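Local coordinates for protein methyl-coenzyme M reductase subunit gamma (Methanosarcina barkeri, PDB 1E6Y) that forms part of the nickel enzyme that reduces methyl-coenzyme M with coenzyme B, releasing methane and a mixed disulfide in the last step of methanogenesis, at residues 40-45 with 186-191; 121-126 with 135-140. One frame throughout, in Å; residues are numbered along the deposited sequence.

Contact 1: 40-45 with 186-191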
ATOM      1  N   LEU C  40      31.934 -16.822 -29.533  1.00 14.68           N
ATOM      2  CA  LEU C  40      31.403 -15.832 -28.599  1.00 14.14           C
ATOM      3  C   LEU C  40      30.281 -15.002 -29.228  1.00 14.03           C
ATOM      4  O   LEU C  40      29.322 -14.624 -28.549  1.00 13.28           O
ATOM      5  CB  LEU C  40      32.529 -14.919 -28.104  1.00 14.06           C
ATOM      6  CG  LEU C  40      33.560 -15.596 -27.196  1.00 14.83           C
ATOM      7  CD1 LEU C  40      34.717 -14.653 -26.933  1.00 14.65           C
ATOM      8  CD2 LEU C  40      32.904 -16.021 -25.894  1.00 14.65           C
ATOM      9  N   GLY C  41      30.419 -14.705 -30.518  1.00 14.13           N
ATOM     10  CA  GLY C  41      29.320 -14.149 -31.288  1.00 14.15           C
ATOM     11  C   GLY C  41      29.011 -12.675 -31.089  1.00 14.29           C
ATOM     12  O   GLY C  41      27.931 -12.221 -31.460  1.00 14.39           O
ATOM     13  N   HIS C  42      29.971 -11.909 -30.574  1.00 14.48           N
ATOM     14  CA  HIS C  42      29.751 -10.489 -30.290  1.00 14.09           C
ATOM     15  C   HIS C  42      30.183  -9.574 -31.435  1.00 14.37           C
ATOM     16  O   HIS C  42      29.809  -8.401 -31.471  1.00 14.31           O
ATOM     17  CB  HIS C  42      30.489 -10.083 -29.014  1.00 13.47           C
ATOM     18  CG  HIS C  42      30.202 -10.967 -27.843  1.00 13.25           C
ATOM     19  ND1 HIS C  42      28.922 -11.230 -27.405  1.00 13.33           N
ATOM     20  CD2 HIS C  42      31.028 -11.676 -27.037  1.00 12.87           C
ATOM     21  CE1 HIS C  42      28.972 -12.065 -26.382  1.00 13.61           C
ATOM     22  NE2 HIS C  42      30.238 -12.350 -26.139  1.00 12.79           N
ATOM     23  N   ARG C  43      31.015 -10.096 -32.332  1.00 14.79           N
ATOM     24  CA  ARG C  43      31.492  -9.335 -33.470  1.00 15.93           C
ATOM     25  C   ARG C  43      32.123 -10.288 -34.492  1.00 16.26           C
ATOM     26  O   ARG C  43      32.393 -11.428 -34.115  1.00 16.33           O
ATOM     27  CB  ARG C  43      32.535  -8.295 -33.054  1.00 15.61           C
ATOM     28  CG  ARG C  43      33.858  -8.885 -32.579  1.00 15.66           C
ATOM     29  CD  ARG C  43      34.778  -7.747 -32.103  1.00 15.98           C
ATOM     30  NE  ARG C  43      36.180  -8.196 -32.198  1.00 16.77           N
ATOM     31  CZ  ARG C  43      36.699  -9.101 -31.378  1.00 16.34           C
ATOM     32  NH1 ARG C  43      35.961  -9.623 -30.405  1.00 17.09           N
ATOM     33  NH2 ARG C  43      37.959  -9.511 -31.485  1.00 17.29           N
ATOM     34  N   ALA C  44      32.277  -9.853 -35.741  1.00 17.62           N
ATOM     35  CA  ALA C  44      32.885 -10.680 -36.777  1.00 18.23           C
ATOM     36  C   ALA C  44      34.336 -10.977 -36.412  1.00 18.88           C
ATOM     37  O   ALA C  44      35.045 -10.101 -35.915  1.00 19.27           O
ATOM     38  CB  ALA C  44      32.814  -9.968 -38.117  1.00 18.74           C
ATOM     39  N   PRO C  45      34.783 -12.229 -36.616  1.00 19.38           N
ATOM     40  CA  PRO C  45      36.178 -12.599 -36.348  1.00 19.84           C
ATOM     41  C   PRO C  45      37.179 -11.641 -36.995  1.00 20.22           C
ATOM     42  O   PRO C  45      37.000 -11.231 -38.145  1.00 20.62           O
ATOM     43  CB  PRO C  45      36.284 -14.009 -36.924  1.00 19.92           C
ATOM     44  CG  PRO C  45      34.905 -14.554 -36.778  1.00 19.52           C
ATOM     45  CD  PRO C  45      33.998 -13.388 -37.078  1.00 19.44           C
ATOM     46  N   LYS C 186      27.859 -23.529 -34.207  1.00 15.16           N
ATOM     47  CA  LYS C 186      27.024 -22.357 -33.938  1.00 15.12           C
ATOM     48  C   LYS C 186      27.702 -21.555 -32.830  1.00 14.84           C
ATOM     49  O   LYS C 186      28.511 -22.106 -32.079  1.00 14.71           O
ATOM     50  CB  LYS C 186      25.628 -22.786 -33.471  1.00 15.38           C
ATOM     51  CG  LYS C 186      24.917 -23.762 -34.396  1.00 15.58           C
ATOM     52  CD  LYS C 186      23.548 -24.125 -33.851  1.00 16.08           C
ATOM     53  CE  LYS C 186      22.948 -25.299 -34.601  1.00 16.06           C
ATOM     54  NZ  LYS C 186      21.627 -25.696 -34.038  1.00 16.19           N
ATOM     55  N   ASP C 187      27.403 -20.259 -32.735  1.00 14.61           N
ATOM     56  CA  ASP C 187      27.930 -19.469 -31.621  1.00 14.35           C
ATOM     57  C   ASP C 187      27.151 -19.763 -30.338  1.00 14.01           C
ATOM     58  O   ASP C 187      26.290 -20.642 -30.326  1.00 13.74           O
ATOM     59  CB  ASP C 187      27.944 -17.961 -31.952  1.00 14.39           C
ATOM     60  CG  ASP C 187      26.549 -17.353 -32.144  1.00 14.96           C
ATOM     61  OD1 ASP C 187      25.530 -17.948 -31.732  1.00 14.61           O
ATOM     62  OD2 ASP C 187      26.482 -16.222 -32.668  1.00 15.66           O
ATOM     63  N   GLN C 188      27.458 -19.049 -29.260  1.00 13.68           N
ATOM     64  CA  GLN C 188      26.887 -19.391 -27.962  1.00 13.44           C
ATOM     65  C   GLN C 188      25.406 -19.047 -27.816  1.00 13.05           C
ATOM     66  O   GLN C 188      24.743 -19.547 -26.909  1.00 12.78           O
ATOM     67  CB  GLN C 188      27.704 -18.767 -26.821  1.00 13.16           C
ATOM     68  CG  GLN C 188      27.680 -17.250 -26.734  1.00 12.92           C
ATOM     69  CD  GLN C 188      28.511 -16.733 -25.571  1.00 13.20           C
ATOM     70  OE1 GLN C 188      28.590 -17.371 -24.515  1.00 12.80           O
ATOM     71  NE2 GLN C 188      29.159 -15.590 -25.767  1.00 12.30           N
ATOM     72  N   VAL C 189      24.869 -18.263 -28.748  1.00 13.37           N
ATOM     73  CA  VAL C 189      23.420 -18.079 -28.828  1.00 13.34           C
ATOM     74  C   VAL C 189      22.810 -18.797 -30.036  1.00 13.59           C
ATOM     75  O   VAL C 189      21.740 -18.424 -30.525  1.00 13.87           O
ATOM     76  CB  VAL C 189      23.027 -16.574 -28.836  1.00 14.12           C
ATOM     77  CG1 VAL C 189      23.265 -15.971 -27.457  1.00 14.68           C
ATOM     78  CG2 VAL C 189      23.811 -15.819 -29.896  1.00 14.39           C
ATOM     79  N   ALA C 190      23.505 -19.834 -30.502  1.00 13.96           N
ATOM     80  CA  ALA C 190      22.981 -20.793 -31.478  1.00 14.60           C
ATOM     81  C   ALA C 190      22.778 -20.251 -32.895  1.00 15.42           C
ATOM     82  O   ALA C 190      22.035 -20.837 -33.685  1.00 15.79           O
ATOM     83  CB  ALA C 190      21.680 -21.418 -30.962  1.00 13.61           C
ATOM     84  N   ILE C 191      23.483 -19.176 -33.236  1.00 16.37           N
ATOM     85  CA  ILE C 191      23.521 -18.701 -34.618  1.00 17.20           C
ATOM     86  C   ILE C 191      24.627 -19.441 -35.369  1.00 17.72           C
ATOM     87  O   ILE C 191      25.771 -19.488 -34.911  1.00 16.73           O
ATOM     88  CB  ILE C 191      23.788 -17.179 -34.690  1.00 17.95           C
ATOM     89  CG1 ILE C 191      22.696 -16.423 -33.931  1.00 18.25           C
ATOM     90  CG2 ILE C 191      23.824 -16.716 -36.148  1.00 18.17           C
ATOM     91  CD1 ILE C 191      22.921 -14.932 -33.865  1.00 19.67           C
TER
HETATM   92  O   HOH W   1      25.763 -13.887 -31.693  1.00 25.99           O
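The side-chain nitrogen NE2 of Q188 is gripped by two carbonyl oxygens, L40 O at the end of helix 33-40 and Y84 O of strand 82-89, and so ties a hairpin loop to a helix terminus. The loop is the connection between antiparallel strands 181-186 and 192-198, built on a type I beta turn from D187 to A190. From Q188 NE2 to L40 O the bond measures 2.9 Å and is nearly straight (160°), lying in the carbonyl plane and on a lone pair. Q188 CG sits between the backbone N and the carbonyl carbon (chi1 67°), and the extended chain beyond it carries the amide to the helix end. The same L40 O lies 3.3 Å above the plane of the H42 ring, over its centre, while H42 NE2 bonds to Y84 O. A leucine here would probably leave L40 O without its side-chain amide donor and cut the link to Y84 O, which would still be held by H42 NE2. G41, with positive phi (77°), ends the helix; a side chain on it would run into D187, whose OD2 lies 3.8 Å from G41 CA. D187 OD1 accepts I191 N from its own turn at 2.8 Å, from above the carboxylate plane. One water bridges the two segments, giving its protons to G41 O at 2.7 Å and to D187 OD2 at 2.6 Å.

Contact 2: 121-126 with 135-140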
ATOM      1  N   GLN C 121      27.133 -20.417 -15.773  1.00 10.14           N
ATOM      2  CA  GLN C 121      28.092 -19.547 -15.111  1.00 10.19           C
ATOM      3  C   GLN C 121      28.596 -18.569 -16.154  1.00 10.22           C
ATOM      4  O   GLN C 121      28.882 -18.952 -17.291  1.00 10.55           O
ATOM      5  CB  GLN C 121      29.255 -20.363 -14.540  1.00 10.37           C
ATOM      6  CG  GLN C 121      30.198 -19.571 -13.636  1.00 11.11           C
ATOM      7  CD  GLN C 121      31.275 -18.814 -14.400  1.00 11.87           C
ATOM      8  OE1 GLN C 121      31.881 -17.876 -13.875  1.00 12.51           O
ATOM      9  NE2 GLN C 121      31.535 -19.232 -15.635  1.00 10.40           N
ATOM     10  N   ILE C 122      28.713 -17.306 -15.763  1.00 10.10           N
ATOM     11  CA  ILE C 122      29.023 -16.254 -16.717  1.00  9.47           C
ATOM     12  C   ILE C 122      30.155 -15.362 -16.220  1.00  9.99           C
ATOM     13  O   ILE C 122      30.339 -15.186 -15.017  1.00  9.92           O
ATOM     14  CB  ILE C 122      27.756 -15.399 -17.017  1.00  9.94           C
ATOM     15  CG1 ILE C 122      28.052 -14.368 -18.109  1.00  9.21           C
ATOM     16  CG2 ILE C 122      27.253 -14.722 -15.745  1.00  9.87           C
ATOM     17  CD1 ILE C 122      26.812 -13.676 -18.636  1.00  9.95           C
ATOM     18  N   VAL C 123      31.005 -14.936 -17.146  1.00  9.72           N
ATOM     19  CA  VAL C 123      31.911 -13.828 -16.885  1.00 10.24           C
ATOM     20  C   VAL C 123      31.586 -12.681 -17.834  1.00 10.18           C
ATOM     21  O   VAL C 123      31.618 -12.844 -19.053  1.00 10.20           O
ATOM     22  CB  VAL C 123      33.391 -14.249 -17.062  1.00 10.18           C
ATOM     23  CG1 VAL C 123      34.311 -13.047 -16.853  1.00 11.15           C
ATOM     24  CG2 VAL C 123      33.740 -15.354 -16.074  1.00 10.09           C
ATOM     25  N   GLU C 124      31.139 -11.566 -17.265  1.00 10.25           N
ATOM     26  CA  GLU C 124      31.025 -10.320 -18.014  1.00 10.07           C
ATOM     27  C   GLU C 124      32.260  -9.463 -17.770  1.00 10.24           C
ATOM     28  O   GLU C 124      32.755  -9.378 -16.647  1.00 10.40           O
ATOM     29  CB  GLU C 124      29.777  -9.546 -17.586  1.00 10.10           C
ATOM     30  CG  GLU C 124      28.471 -10.137 -18.087  1.00 10.49           C
ATOM     31  CD  GLU C 124      27.332  -9.137 -18.037  1.00 11.08           C
ATOM     32  OE1 GLU C 124      26.319  -9.417 -17.357  1.00 11.42           O
ATOM     33  OE2 GLU C 124      27.456  -8.061 -18.667  1.00 10.93           O
ATOM     34  N   ALA C 125      32.780  -8.867 -18.839  1.00  9.89           N
ATOM     35  CA  ALA C 125      33.935  -7.982 -18.744  1.00  9.56           C
ATOM     36  C   ALA C 125      34.050  -7.200 -20.044  1.00 10.27           C
ATOM     37  O   ALA C 125      33.388  -7.536 -21.030  1.00 10.16           O
ATOM     38  CB  ALA C 125      35.208  -8.798 -18.499  1.00  9.30           C
ATOM     39  N   ARG C 126      34.855  -6.137 -20.036  1.00 10.00           N
ATOM     40  CA  ARG C 126      35.170  -5.415 -21.260  1.00 10.61           C
ATOM     41  C   ARG C 126      35.558  -6.440 -22.325  1.00 10.88           C
ATOM     42  O   ARG C 126      36.319  -7.357 -22.001  1.00 12.01           O
ATOM     43  CB  ARG C 126      36.307  -4.432 -20.977  1.00  9.41           C
ATOM     44  CG  ARG C 126      35.914  -3.420 -19.892  1.00  9.38           C
ATOM     45  CD  ARG C 126      35.013  -2.338 -20.502  1.00  9.25           C
ATOM     46  NE  ARG C 126      34.907  -1.226 -19.543  1.00  9.54           N
ATOM     47  CZ  ARG C 126      34.513  -0.005 -19.891  1.00  9.26           C
ATOM     48  NH1 ARG C 126      34.171   0.281 -21.138  1.00 10.60           N
ATOM     49  NH2 ARG C 126      34.474   0.927 -18.934  1.00  9.97           N
ATOM     50  N   LYS C 135      39.541 -17.463 -23.391  1.00 14.86           N
ATOM     51  CA  LYS C 135      40.544 -18.310 -24.031  1.00 15.06           C
ATOM     52  C   LYS C 135      41.098 -19.359 -23.074  1.00 14.68           C
ATOM     53  O   LYS C 135      41.238 -20.525 -23.442  1.00 14.55           O
ATOM     54  CB  LYS C 135      41.688 -17.457 -24.582  1.00 16.52           C
ATOM     55  CG  LYS C 135      42.672 -18.222 -25.454  1.00 18.89           C
ATOM     56  CD  LYS C 135      43.448 -17.273 -26.344  1.00 21.63           C
ATOM     57  CE  LYS C 135      43.488 -17.778 -27.779  1.00 24.05           C
ATOM     58  NZ  LYS C 135      44.523 -18.830 -27.964  1.00 24.59           N
ATOM     59  N   VAL C 136      41.363 -18.954 -21.834  1.00 14.16           N
ATOM     60  CA  VAL C 136      41.866 -19.878 -20.825  1.00 14.43           C
ATOM     61  C   VAL C 136      40.809 -20.924 -20.472  1.00 14.43           C
ATOM     62  O   VAL C 136      41.115 -22.112 -20.374  1.00 14.33           O
ATOM     63  CB  VAL C 136      42.302 -19.135 -19.536  1.00 14.36           C
ATOM     64  CG1 VAL C 136      42.832 -20.128 -18.508  1.00 14.34           C
ATOM     65  CG2 VAL C 136      43.374 -18.100 -19.866  1.00 14.30           C
ATOM     66  N   GLN C 137      39.554 -20.495 -20.378  1.00 14.18           N
ATOM     67  CA  GLN C 137      38.463 -21.413 -20.072  1.00 13.94           C
ATOM     68  C   GLN C 137      38.222 -22.408 -21.203  1.00 13.79           C
ATOM     69  O   GLN C 137      37.903 -23.567 -20.952  1.00 14.27           O
ATOM     70  CB  GLN C 137      37.178 -20.640 -19.780  1.00 13.84           C
ATOM     71  CG  GLN C 137      37.247 -19.778 -18.534  1.00 13.86           C
ATOM     72  CD  GLN C 137      35.875 -19.409 -18.005  1.00 14.46           C
ATOM     73  OE1 GLN C 137      35.248 -20.189 -17.284  1.00 14.05           O
ATOM     74  NE2 GLN C 137      35.394 -18.223 -18.369  1.00 14.20           N
ATOM     75  N   MET C 138      38.463 -21.974 -22.437  1.00 14.18           N
ATOM     76  CA  MET C 138      38.256 -22.821 -23.609  1.00 14.43           C
ATOM     77  C   MET C 138      39.377 -23.844 -23.789  1.00 14.96           C
ATOM     78  O   MET C 138      39.130 -24.963 -24.240  1.00 14.62           O
ATOM     79  CB  MET C 138      38.147 -21.966 -24.876  1.00 14.38           C
ATOM     80  CG  MET C 138      36.898 -21.095 -24.959  1.00 14.31           C
ATOM     81  SD  MET C 138      35.355 -22.033 -24.964  1.00 14.93           S
ATOM     82  CE  MET C 138      35.278 -22.567 -26.681  1.00 14.70           C
ATOM     83  N   GLU C 139      40.600 -23.455 -23.432  1.00 14.99           N
ATOM     84  CA  GLU C 139      41.791 -24.237 -23.766  1.00 15.11           C
ATOM     85  C   GLU C 139      42.255 -25.177 -22.659  1.00 15.28           C
ATOM     86  O   GLU C 139      42.891 -26.195 -22.933  1.00 15.43           O
ATOM     87  CB  GLU C 139      42.945 -23.306 -24.150  1.00 15.33           C
ATOM     88  CG  GLU C 139      42.731 -22.548 -25.454  1.00 16.42           C
ATOM     89  CD  GLU C 139      43.964 -21.783 -25.912  1.00 16.36           C
ATOM     90  OE1 GLU C 139      44.793 -21.401 -25.060  1.00 16.66           O
ATOM     91  OE2 GLU C 139      44.096 -21.550 -27.131  1.00 17.28           O
ATOM     92  N   THR C 140      41.954 -24.832 -21.412  1.00 14.85           N
ATOM     93  CA  THR C 140      42.487 -25.573 -20.275  1.00 14.79           C
ATOM     94  C   THR C 140      41.512 -26.604 -19.719  1.00 14.41           C
ATOM     95  O   THR C 140      40.354 -26.680 -20.139  1.00 14.39           O
ATOM     96  CB  THR C 140      42.919 -24.631 -19.132  1.00 14.43           C
ATOM     97  OG1 THR C 140      41.767 -23.983 -18.579  1.00 15.16           O
ATOM     98  CG2 THR C 140      43.902 -23.587 -19.645  1.00 15.76           C
TER
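Strand 121-126 leads straight into helix 127-139, with R126 as the N-cap residue, and this strand-helix unit folds back on itself so that Q137, near the far end of the helix, meets V123 in the strand. The backbones stand well apart, with V123 CA 10.5 Å from Q137 CA, and the glutamine side chain spans most of that gap. Its CG lies beside the backbone N (chi1 -65°) and the chain then runs extended, bringing Q137 NE2 to 4.0 Å from V123 CG2 in a loose van der Waals approach of amide to methyl group. The other end of the buried amide is held by R101 of helix 98-108, which donates to Q137 OE1, while F104 and F87 pack against the same side chain. V123 in turn touches A105, so both helices share this face of the sheet. I122 points away from helix 127-139, and beyond it in the strand E124 bonds to the enzyme's beta subunit. Where the helix ends, T140 grips its last turn twice: T140 OG1 reaches V136 O at 2.7 Å and T140 N reaches it at 3.0 Å, from opposite faces of the carbonyl plane. A salt bridge spans one helical turn, K135 NZ to E139 OE2 at 2.9 Å. Two helices against one face of an antiparallel sheet of strand order 2-3-1-4, in a beta-alpha-beta-beta-alpha-beta chain, are the mark of the ferredoxin-like fold.

Along the chain contact 2 is nested inside the loop closed by contact 1, a local strand-helix pairing enclosed by a join between parts 141 residues apart. Their centres are 14 Å apart and their nearest atoms about 7 Å, without touching. Strand 82-89 serves both: Y84 receives bonds from contact 1, and the neighbouring I85 pairs with V123 of contact 2. Helix 127-139 is shared too, since L40 and H42 rest on M130, while M138 packs on L36 of helix 33-40. Contact 2 thus belongs to the central alpha-beta core, and contact 1 fastens the three-stranded sheet's hairpin to that core. The side chain of Q188 in contact 1 lies about 10 Å from bound factor 430, that of Q121 in contact 2 about 9 Å.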